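Local coordinates for yuaD protein (Bacillus subtilis, PDB 1ORU) that is of unknown function but carries a MOSC domain, a family generally associated with binding of a molybdenum cofactor and of pyridoxal phosphate, at residues Asn78-Ala81 with Leu82-Val86; Pro87-Leu90 with Pro91-Gly95; Ser151-Val154 with Arg155-Gly159. All blocks are in the same frame, centred on the assembly; numbering follows the deposited sequence.

Contact 1: Asn78-Ala81 with Leu82-Val86; sequences NEIA and LKMGV
I80 and M84, one turn apart on helix 74-84, lie side by side and point the same way, with I80 CG2 at 3.6 Å from the selenium of the selenomethionine M84. The torsions explain the meeting: I80 turns CG2 anti to its own backbone N (chi1 of CG1 -66°), while the M84 chain runs extended to SE and bends only at chi3 (74°), which swings its CE off the I80 methyl. I80 and M84 are both buried, and F153 of helix 149-156 touches each of them. A81 CB packs against V86 CG2 at 4.1 Å, and I89 touches the same alanine. K83 behaves differently. Its CG passes 3.3 Å from E79 O, and the chain runs on past E79, bent at chi3, to a hydrogen bond with H156 O; K83 NZ stays 5.4 Å from E79 OE2. Beneath these side chains the backbone repeats i to i+4 bonds, among them M84 N to I80 O at 2.9 Å. A81 O, in the last turn, takes V86 N at 3.0 Å, with weaker bonds from M84 N and G85 N. Inside that bond a second one returns to the turn, G85 N to L82 O at 3.1 Å. G85 takes positive phi (78°), a conformation favourable to glycine, and reverses the chain. The two nested bonds and the positive phi define a Schellman motif, here closing the helix of the β-α-β unit formed by strand 69-73, helix 74-84 and strand 98-101.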
ATOM      1  N   ASN A  78     -24.100  -7.144  -6.267  1.00 19.82           N
ATOM      2  CA  ASN A  78     -25.556  -7.119  -6.392  1.00 21.47           C
ATOM      3  C   ASN A  78     -25.995  -5.664  -6.488  1.00 22.47           C
ATOM      4  O   ASN A  78     -26.946  -5.326  -7.206  1.00 22.37           O
ATOM      5  CB  ASN A  78     -26.216  -7.771  -5.172  1.00 23.51           C
ATOM      6  CG  ASN A  78     -26.064  -9.283  -5.161  1.00 26.60           C
ATOM      7  OD1 ASN A  78     -26.415  -9.946  -4.182  1.00 29.29           O
ATOM      8  ND2 ASN A  78     -25.545  -9.837  -6.251  1.00 26.16           N
ATOM      9  N   GLU A  79     -25.291  -4.803  -5.763  1.00 20.61           N
ATOM     10  CA  GLU A  79     -25.598  -3.382  -5.762  1.00 22.56           C
ATOM     11  C   GLU A  79     -25.370  -2.807  -7.155  1.00 21.26           C
ATOM     12  O   GLU A  79     -26.183  -2.024  -7.648  1.00 21.97           O
ATOM     13  CB  GLU A  79     -24.722  -2.653  -4.744  1.00 25.77           C
ATOM     14  CG  GLU A  79     -25.374  -1.414  -4.166  1.00 29.60           C
ATOM     15  CD  GLU A  79     -24.490  -0.704  -3.160  1.00 32.20           C
ATOM     16  OE1 GLU A  79     -23.809  -1.395  -2.368  1.00 31.38           O
ATOM     17  OE2 GLU A  79     -24.489   0.547  -3.155  1.00 33.40           O
ATOM     18  N   ILE A  80     -24.267  -3.197  -7.788  1.00 20.99           N
ATOM     19  CA  ILE A  80     -23.963  -2.728  -9.133  1.00 20.50           C
ATOM     20  C   ILE A  80     -25.072  -3.209 -10.074  1.00 22.59           C
ATOM     21  O   ILE A  80     -25.591  -2.432 -10.881  1.00 22.19           O
ATOM     22  CB  ILE A  80     -22.597  -3.276  -9.632  1.00 20.44           C
ATOM     23  CG1 ILE A  80     -21.457  -2.691  -8.790  1.00 18.64           C
ATOM     24  CG2 ILE A  80     -22.398  -2.932 -11.106  1.00 19.18           C
ATOM     25  CD1 ILE A  80     -20.071  -3.242  -9.149  1.00 17.35           C
ATOM     26  N   ALA A  81     -25.435  -4.487  -9.958  1.00 22.54           N
ATOM     27  CA  ALA A  81     -26.477  -5.072 -10.803  1.00 24.50           C
ATOM     28  C   ALA A  81     -27.753  -4.241 -10.750  1.00 25.99           C
ATOM     29  O   ALA A  81     -28.318  -3.891 -11.786  1.00 25.02           O
ATOM     30  CB  ALA A  81     -26.769  -6.510 -10.372  1.00 24.45           C
ATOM     31  N   LEU A  82     -28.203  -3.922  -9.541  1.00 27.92           N
ATOM     32  CA  LEU A  82     -29.410  -3.124  -9.376  1.00 31.67           C
ATOM     33  C   LEU A  82     -29.292  -1.759 -10.042  1.00 31.78           C
ATOM     34  O   LEU A  82     -30.194  -1.335 -10.763  1.00 31.47           O
ATOM     35  CB  LEU A  82     -29.732  -2.934  -7.893  1.00 34.65           C
ATOM     36  CG  LEU A  82     -30.668  -3.960  -7.254  1.00 38.79           C
ATOM     37  CD1 LEU A  82     -30.070  -5.354  -7.346  1.00 40.67           C
ATOM     38  CD2 LEU A  82     -30.907  -3.569  -5.807  1.00 41.20           C
ATOM     39  N   LYS A  83     -28.180  -1.075  -9.801  1.00 30.74           N
ATOM     40  CA  LYS A  83     -27.970   0.246 -10.377  1.00 30.60           C
ATOM     41  C   LYS A  83     -27.911   0.212 -11.903  1.00 30.57           C
ATOM     42  O   LYS A  83     -28.305   1.171 -12.564  1.00 31.69           O
ATOM     43  CB  LYS A  83     -26.694   0.870  -9.801  1.00 29.24           C
ATOM     44  CG  LYS A  83     -26.775   1.113  -8.294  1.00 29.90           C
ATOM     45  CD  LYS A  83     -25.453   1.591  -7.702  1.00 31.40           C
ATOM     46  CE  LYS A  83     -25.054   2.967  -8.207  1.00 34.53           C
ATOM     47  NZ  LYS A  83     -23.724   3.394  -7.660  1.00 36.59           N
HETATM   48  N   MSE A  84     -27.436  -0.894 -12.465  1.00 29.89           N
HETATM   49  CA  MSE A  84     -27.347  -1.018 -13.914  1.00 28.40           C
HETATM   50  C   MSE A  84     -28.628  -1.567 -14.537  1.00 29.28           C
HETATM   51  O   MSE A  84     -28.803  -1.531 -15.757  1.00 29.91           O
HETATM   52  CB  MSE A  84     -26.185  -1.925 -14.294  1.00 27.76           C
HETATM   53  CG  MSE A  84     -24.816  -1.330 -14.010  1.00 26.19           C
HETATM   54 SE   MSE A  84     -23.453  -2.538 -14.552  0.94 26.64          SE
HETATM   55  CE  MSE A  84     -23.605  -2.312 -16.479  1.00 24.07           C
ATOM     56  N   GLY A  85     -29.518  -2.088 -13.699  1.00 28.97           N
ATOM     57  CA  GLY A  85     -30.760  -2.639 -14.208  1.00 28.30           C
ATOM     58  C   GLY A  85     -30.605  -4.017 -14.829  1.00 28.38           C
ATOM     59  O   GLY A  85     -31.378  -4.387 -15.713  1.00 28.09           O
ATOM     60  N   VAL A  86     -29.604  -4.776 -14.385  1.00 26.01           N
ATOM     61  CA  VAL A  86     -29.391  -6.125 -14.899  1.00 26.18           C
ATOM     62  C   VAL A  86     -29.602  -7.136 -13.772  1.00 26.65           C
ATOM     63  O   VAL A  86     -29.382  -6.824 -12.601  1.00 26.07           O
ATOM     64  CB  VAL A  86     -27.973  -6.304 -15.497  1.00 26.15           C
ATOM     65  CG1 VAL A  86     -27.795  -5.386 -16.699  1.00 26.02           C
ATOM     66  CG2 VAL A  86     -26.919  -6.024 -14.439  1.00 26.19           C
TER

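Contact 2: Pro87-Leu90 with Pro91-Gly95; sequences PRIL and PEWLG
The backbone runs extended through R88-L90 and then turns into helical phi/psi at P91-W93, where W93 N donates to L90 O at 3.0 Å in a bent bond (N-H...O angle 131°). This short turn belongs to the connection from helix 74-84 to strand 98-101 in the MOSC domain, the crossover of a β-α-β unit. The W93 indole folds back along the preceding residues, CG being anti to the carbonyl carbon (chi1 -56°), and presents a face to L90. L90 CB makes a CH-pi contact over the five-membered ring of W93, 3.8 Å from its centroid and 9° off the normal. L90 CG lies above the CE2-CZ2 side of the indole, and L90 CD1 reaches past that rim, 3.6 Å from W93 CZ2. Y142 stacks with the indole, and V138 of helix 133-142 also touches it. Replacing W93 by an alanine would probably uncover L90 and deprive Y142 of its stacking partner, opening a gap between the turn and helix 133-142. I89 and L94 cross at about a right angle, I89 CG2 meeting L94 CD1 at 4.0 Å; I89 also touches A81 and L94 touches C77, both on helix 74-84. Beyond the indole, R88 O accepts a hydrogen bond from Y143 OH and lies 3.3 Å from W93 CZ3, oblique to the ring.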
ATOM      1  N   PRO A  87     -30.028  -8.362 -14.115  1.00 26.42           N
ATOM      2  CA  PRO A  87     -30.283  -9.427 -13.141  1.00 27.70           C
ATOM      3  C   PRO A  87     -29.107  -9.856 -12.271  1.00 28.26           C
ATOM      4  O   PRO A  87     -29.296 -10.200 -11.103  1.00 28.71           O
ATOM      5  CB  PRO A  87     -30.811 -10.566 -14.010  1.00 27.66           C
ATOM      6  CG  PRO A  87     -30.107 -10.358 -15.293  1.00 27.40           C
ATOM      7  CD  PRO A  87     -30.203  -8.866 -15.487  1.00 28.27           C
ATOM      8  N   ARG A  88     -27.898  -9.842 -12.822  1.00 28.57           N
ATOM      9  CA  ARG A  88     -26.741 -10.249 -12.037  1.00 29.52           C
ATOM     10  C   ARG A  88     -25.401  -9.803 -12.606  1.00 28.09           C
ATOM     11  O   ARG A  88     -25.267  -9.552 -13.803  1.00 26.57           O
ATOM     12  CB  ARG A  88     -26.733 -11.771 -11.874  1.00 33.17           C
ATOM     13  CG  ARG A  88     -26.723 -12.525 -13.191  1.00 38.13           C
ATOM     14  CD  ARG A  88     -26.571 -14.028 -12.986  1.00 42.58           C
ATOM     15  NE  ARG A  88     -26.615 -14.751 -14.255  1.00 46.05           N
ATOM     16  CZ  ARG A  88     -26.423 -16.060 -14.381  1.00 48.27           C
ATOM     17  NH1 ARG A  88     -26.169 -16.802 -13.311  1.00 49.04           N
ATOM     18  NH2 ARG A  88     -26.488 -16.631 -15.575  1.00 50.33           N
ATOM     19  N   ILE A  89     -24.414  -9.708 -11.719  1.00 25.21           N
ATOM     20  CA  ILE A  89     -23.053  -9.332 -12.077  1.00 24.04           C
ATOM     21  C   ILE A  89     -22.153 -10.387 -11.435  1.00 22.51           C
ATOM     22  O   ILE A  89     -22.074 -10.472 -10.215  1.00 23.09           O
ATOM     23  CB  ILE A  89     -22.676  -7.943 -11.506  1.00 24.64           C
ATOM     24  CG1 ILE A  89     -23.498  -6.849 -12.190  1.00 23.91           C
ATOM     25  CG2 ILE A  89     -21.193  -7.686 -11.695  1.00 23.58           C
ATOM     26  CD1 ILE A  89     -23.209  -6.699 -13.669  1.00 26.17           C
ATOM     27  N   LEU A  90     -21.484 -11.191 -12.255  1.00 23.07           N
ATOM     28  CA  LEU A  90     -20.610 -12.242 -11.736  1.00 21.14           C
ATOM     29  C   LEU A  90     -19.193 -11.743 -11.479  1.00 19.51           C
ATOM     30  O   LEU A  90     -18.637 -10.991 -12.277  1.00 17.54           O
ATOM     31  CB  LEU A  90     -20.561 -13.416 -12.715  1.00 22.29           C
ATOM     32  CG  LEU A  90     -21.906 -14.073 -13.039  1.00 23.78           C
ATOM     33  CD1 LEU A  90     -21.677 -15.249 -13.979  1.00 24.30           C
ATOM     34  CD2 LEU A  90     -22.584 -14.529 -11.758  1.00 23.21           C
ATOM     35  N   PRO A  91     -18.589 -12.164 -10.353  1.00 17.80           N
ATOM     36  CA  PRO A  91     -17.225 -11.734 -10.034  1.00 18.03           C
ATOM     37  C   PRO A  91     -16.252 -12.007 -11.183  1.00 18.27           C
ATOM     38  O   PRO A  91     -15.321 -11.232 -11.415  1.00 17.27           O
ATOM     39  CB  PRO A  91     -16.892 -12.552  -8.783  1.00 17.53           C
ATOM     40  CG  PRO A  91     -18.228 -12.640  -8.091  1.00 18.62           C
ATOM     41  CD  PRO A  91     -19.160 -12.963  -9.253  1.00 18.40           C
ATOM     42  N   GLU A  92     -16.481 -13.107 -11.901  1.00 18.17           N
ATOM     43  CA  GLU A  92     -15.626 -13.495 -13.023  1.00 19.42           C
ATOM     44  C   GLU A  92     -15.542 -12.410 -14.089  1.00 18.82           C
ATOM     45  O   GLU A  92     -14.474 -12.150 -14.651  1.00 17.21           O
ATOM     46  CB  GLU A  92     -16.139 -14.784 -13.675  1.00 21.42           C
ATOM     47  CG  GLU A  92     -16.102 -16.005 -12.774  1.00 25.51           C
ATOM     48  CD  GLU A  92     -17.445 -16.313 -12.134  1.00 27.22           C
ATOM     49  OE1 GLU A  92     -18.073 -15.390 -11.576  1.00 24.69           O
ATOM     50  OE2 GLU A  92     -17.864 -17.490 -12.181  1.00 28.62           O
ATOM     51  N   TRP A  93     -16.680 -11.788 -14.373  1.00 18.37           N
ATOM     52  CA  TRP A  93     -16.745 -10.742 -15.383  1.00 18.82           C
ATOM     53  C   TRP A  93     -15.895  -9.539 -14.998  1.00 19.59           C
ATOM     54  O   TRP A  93     -15.421  -8.799 -15.866  1.00 19.76           O
ATOM     55  CB  TRP A  93     -18.187 -10.287 -15.579  1.00 18.91           C
ATOM     56  CG  TRP A  93     -19.139 -11.383 -15.945  1.00 22.07           C
ATOM     57  CD1 TRP A  93     -18.825 -12.643 -16.374  1.00 22.63           C
ATOM     58  CD2 TRP A  93     -20.565 -11.304 -15.940  1.00 21.37           C
ATOM     59  NE1 TRP A  93     -19.973 -13.353 -16.638  1.00 23.24           N
ATOM     60  CE2 TRP A  93     -21.055 -12.553 -16.380  1.00 21.90           C
ATOM     61  CE3 TRP A  93     -21.480 -10.296 -15.609  1.00 22.47           C
ATOM     62  CZ2 TRP A  93     -22.422 -12.823 -16.493  1.00 23.38           C
ATOM     63  CZ3 TRP A  93     -22.837 -10.562 -15.722  1.00 22.41           C
ATOM     64  CH2 TRP A  93     -23.295 -11.818 -16.161  1.00 24.05           C
ATOM     65  N   LEU A  94     -15.710  -9.342 -13.697  1.00 18.19           N
ATOM     66  CA  LEU A  94     -14.923  -8.217 -13.207  1.00 18.03           C
ATOM     67  C   LEU A  94     -13.467  -8.613 -12.987  1.00 18.62           C
ATOM     68  O   LEU A  94     -12.662  -7.814 -12.505  1.00 19.93           O
ATOM     69  CB  LEU A  94     -15.523  -7.687 -11.903  1.00 18.53           C
ATOM     70  CG  LEU A  94     -16.997  -7.270 -11.953  1.00 21.29           C
ATOM     71  CD1 LEU A  94     -17.452  -6.817 -10.569  1.00 21.04           C
ATOM     72  CD2 LEU A  94     -17.188  -6.157 -12.959  1.00 21.47           C
ATOM     73  N   GLY A  95     -13.132  -9.849 -13.344  1.00 16.89           N
ATOM     74  CA  GLY A  95     -11.772 -10.335 -13.185  1.00 16.89           C
ATOM     75  C   GLY A  95     -11.335 -10.493 -11.737  1.00 15.98           C
ATOM     76  O   GLY A  95     -10.144 -10.414 -11.424  1.00 14.21           O
TER

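Contact 3: Ser151-Val154 with Arg155-Gly159; sequences SAFV and RHALG
A152 O receives H156 N in a nearly straight hydrogen bond, 2.9 Å long with an N-H...O angle of 171°. The H156 imidazole returns to the same carbonyl, H156 ND1 adding a weak bond of 3.2 Å to A152 O; CG stands beside the backbone N of H156, which turns ND1 back toward A152 O. One oxygen is therefore approached by main chain and side chain of a single residue. Next along the helix, A157 N bonds F153 O at 2.8 Å, and R155 N bonds S151 O at 3.1 Å. Outward from this ladder, F153 holds its ring CG anti to the backbone N (chi1 171°), and A157 CB sits over one face, displaced toward the rim near CE1. In this CH-pi contact A157 CB lies 3.8 Å from the centroid of the F153 ring, 21° off its normal. I80 and M84 touch the F153 side chain from helix 74-84, P135 and I139 from helix 133-142. The arrangement is that of part of an amphipathic helix with i to i+4 bonding, its buried F153 packed against helices 74-84 and 133-142 of the MOSC domain.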
ATOM      1  N   SER A 151     -20.728   2.155 -20.272  1.00 25.33           N
ATOM      2  CA  SER A 151     -20.575   3.438 -19.605  1.00 26.67           C
ATOM      3  C   SER A 151     -21.376   3.426 -18.308  1.00 26.50           C
ATOM      4  O   SER A 151     -21.006   4.083 -17.334  1.00 28.67           O
ATOM      5  CB  SER A 151     -21.045   4.578 -20.519  1.00 27.24           C
ATOM      6  OG  SER A 151     -22.401   4.419 -20.889  1.00 28.81           O
ATOM      7  N   ALA A 152     -22.465   2.661 -18.292  1.00 24.99           N
ATOM      8  CA  ALA A 152     -23.301   2.563 -17.103  1.00 24.99           C
ATOM      9  C   ALA A 152     -22.519   1.919 -15.961  1.00 24.61           C
ATOM     10  O   ALA A 152     -22.662   2.302 -14.798  1.00 23.67           O
ATOM     11  CB  ALA A 152     -24.557   1.749 -17.407  1.00 25.19           C
ATOM     12  N   PHE A 153     -21.688   0.937 -16.296  1.00 24.76           N
ATOM     13  CA  PHE A 153     -20.878   0.259 -15.289  1.00 24.89           C
ATOM     14  C   PHE A 153     -19.885   1.240 -14.670  1.00 26.05           C
ATOM     15  O   PHE A 153     -19.798   1.354 -13.448  1.00 25.65           O
ATOM     16  CB  PHE A 153     -20.115  -0.909 -15.917  1.00 24.45           C
ATOM     17  CG  PHE A 153     -19.091  -1.521 -15.006  1.00 24.36           C
ATOM     18  CD1 PHE A 153     -19.478  -2.344 -13.953  1.00 24.20           C
ATOM     19  CD2 PHE A 153     -17.736  -1.252 -15.187  1.00 24.14           C
ATOM     20  CE1 PHE A 153     -18.526  -2.894 -13.091  1.00 24.30           C
ATOM     21  CE2 PHE A 153     -16.777  -1.795 -14.333  1.00 25.11           C
ATOM     22  CZ  PHE A 153     -17.174  -2.619 -13.283  1.00 23.64           C
ATOM     23  N   VAL A 154     -19.142   1.948 -15.518  1.00 26.11           N
ATOM     24  CA  VAL A 154     -18.150   2.909 -15.045  1.00 26.68           C
ATOM     25  C   VAL A 154     -18.767   3.924 -14.093  1.00 28.80           C
ATOM     26  O   VAL A 154     -18.148   4.324 -13.102  1.00 27.55           O
ATOM     27  CB  VAL A 154     -17.501   3.659 -16.221  1.00 26.16           C
ATOM     28  CG1 VAL A 154     -16.531   4.711 -15.700  1.00 28.19           C
ATOM     29  CG2 VAL A 154     -16.768   2.675 -17.107  1.00 27.08           C
ATOM     30  N   ARG A 155     -19.994   4.326 -14.390  1.00 29.50           N
ATOM     31  CA  ARG A 155     -20.706   5.300 -13.575  1.00 33.10           C
ATOM     32  C   ARG A 155     -21.230   4.724 -12.259  1.00 32.02           C
ATOM     33  O   ARG A 155     -20.969   5.264 -11.185  1.00 31.14           O
ATOM     34  CB  ARG A 155     -21.877   5.873 -14.378  1.00 38.35           C
ATOM     35  CG  ARG A 155     -22.719   6.898 -13.639  1.00 46.12           C
ATOM     36  CD  ARG A 155     -23.962   7.250 -14.443  1.00 54.05           C
ATOM     37  NE  ARG A 155     -24.751   8.309 -13.818  1.00 61.87           N
ATOM     38  CZ  ARG A 155     -25.929   8.731 -14.269  1.00 66.38           C
ATOM     39  NH1 ARG A 155     -26.463   8.183 -15.356  1.00 68.53           N
ATOM     40  NH2 ARG A 155     -26.572   9.708 -13.640  1.00 67.73           N
ATOM     41  N   HIS A 156     -21.964   3.620 -12.341  1.00 29.98           N
ATOM     42  CA  HIS A 156     -22.550   3.028 -11.150  1.00 28.23           C
ATOM     43  C   HIS A 156     -21.655   2.141 -10.287  1.00 25.25           C
ATOM     44  O   HIS A 156     -22.000   1.860  -9.144  1.00 24.00           O
ATOM     45  CB  HIS A 156     -23.819   2.261 -11.531  1.00 31.33           C
ATOM     46  CG  HIS A 156     -24.931   3.141 -12.015  1.00 34.41           C
ATOM     47  ND1 HIS A 156     -25.436   3.070 -13.295  1.00 36.16           N
ATOM     48  CD2 HIS A 156     -25.632   4.114 -11.387  1.00 35.50           C
ATOM     49  CE1 HIS A 156     -26.402   3.960 -13.435  1.00 35.63           C
ATOM     50  NE2 HIS A 156     -26.540   4.607 -12.292  1.00 36.60           N
ATOM     51  N   ALA A 157     -20.514   1.715 -10.817  1.00 22.78           N
ATOM     52  CA  ALA A 157     -19.612   0.850 -10.060  1.00 22.86           C
ATOM     53  C   ALA A 157     -18.650   1.640  -9.172  1.00 22.35           C
ATOM     54  O   ALA A 157     -18.050   1.089  -8.247  1.00 19.89           O
ATOM     55  CB  ALA A 157     -18.829  -0.047 -11.015  1.00 23.07           C
ATOM     56  N   LEU A 158     -18.500   2.929  -9.454  1.00 23.16           N
ATOM     57  CA  LEU A 158     -17.605   3.771  -8.670  1.00 24.22           C
ATOM     58  C   LEU A 158     -17.973   3.716  -7.191  1.00 24.21           C
ATOM     59  O   LEU A 158     -19.123   3.957  -6.818  1.00 23.51           O
ATOM     60  CB  LEU A 158     -17.666   5.220  -9.159  1.00 25.25           C
ATOM     61  CG  LEU A 158     -16.723   6.187  -8.436  1.00 27.17           C
ATOM     62  CD1 LEU A 158     -15.282   5.761  -8.670  1.00 26.22           C
ATOM     63  CD2 LEU A 158     -16.947   7.603  -8.946  1.00 27.42           C
ATOM     64  N   GLY A 159     -16.991   3.385  -6.355  1.00 24.38           N
ATOM     65  CA  GLY A 159     -17.223   3.308  -4.924  1.00 23.06           C
ATOM     66  C   GLY A 159     -17.718   1.964  -4.421  1.00 22.79           C
ATOM     67  O   GLY A 159     -17.844   1.769  -3.213  1.00 23.70           O
TER

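How the contacts relate
The contacts follow one another along the chain, contact 1 closing helix 74-84, contact 2 shaping the connection to strand 98-101, and contact 3 lying on the C-terminal part of helix 149-156. The centres of contacts 1 and 2 are about 11 Å apart. Those of contacts 1 and 3 are about 10 Å apart, and those of contacts 2 and 3 about 13 Å. A81 CA and I89 CG1 join the first two at 3.7 Å. Contact 3 meets contact 1 through I80 CG2 and F153 CD1 at 4.1 Å, with a probable hydrogen bond from K83 NZ to H156 O, and contact 2 through L94 CD2 and F153 CE1 at 3.5 Å. Mainly apolar contacts with one polar tie thus join the β-α-β crossover to helix 149-156.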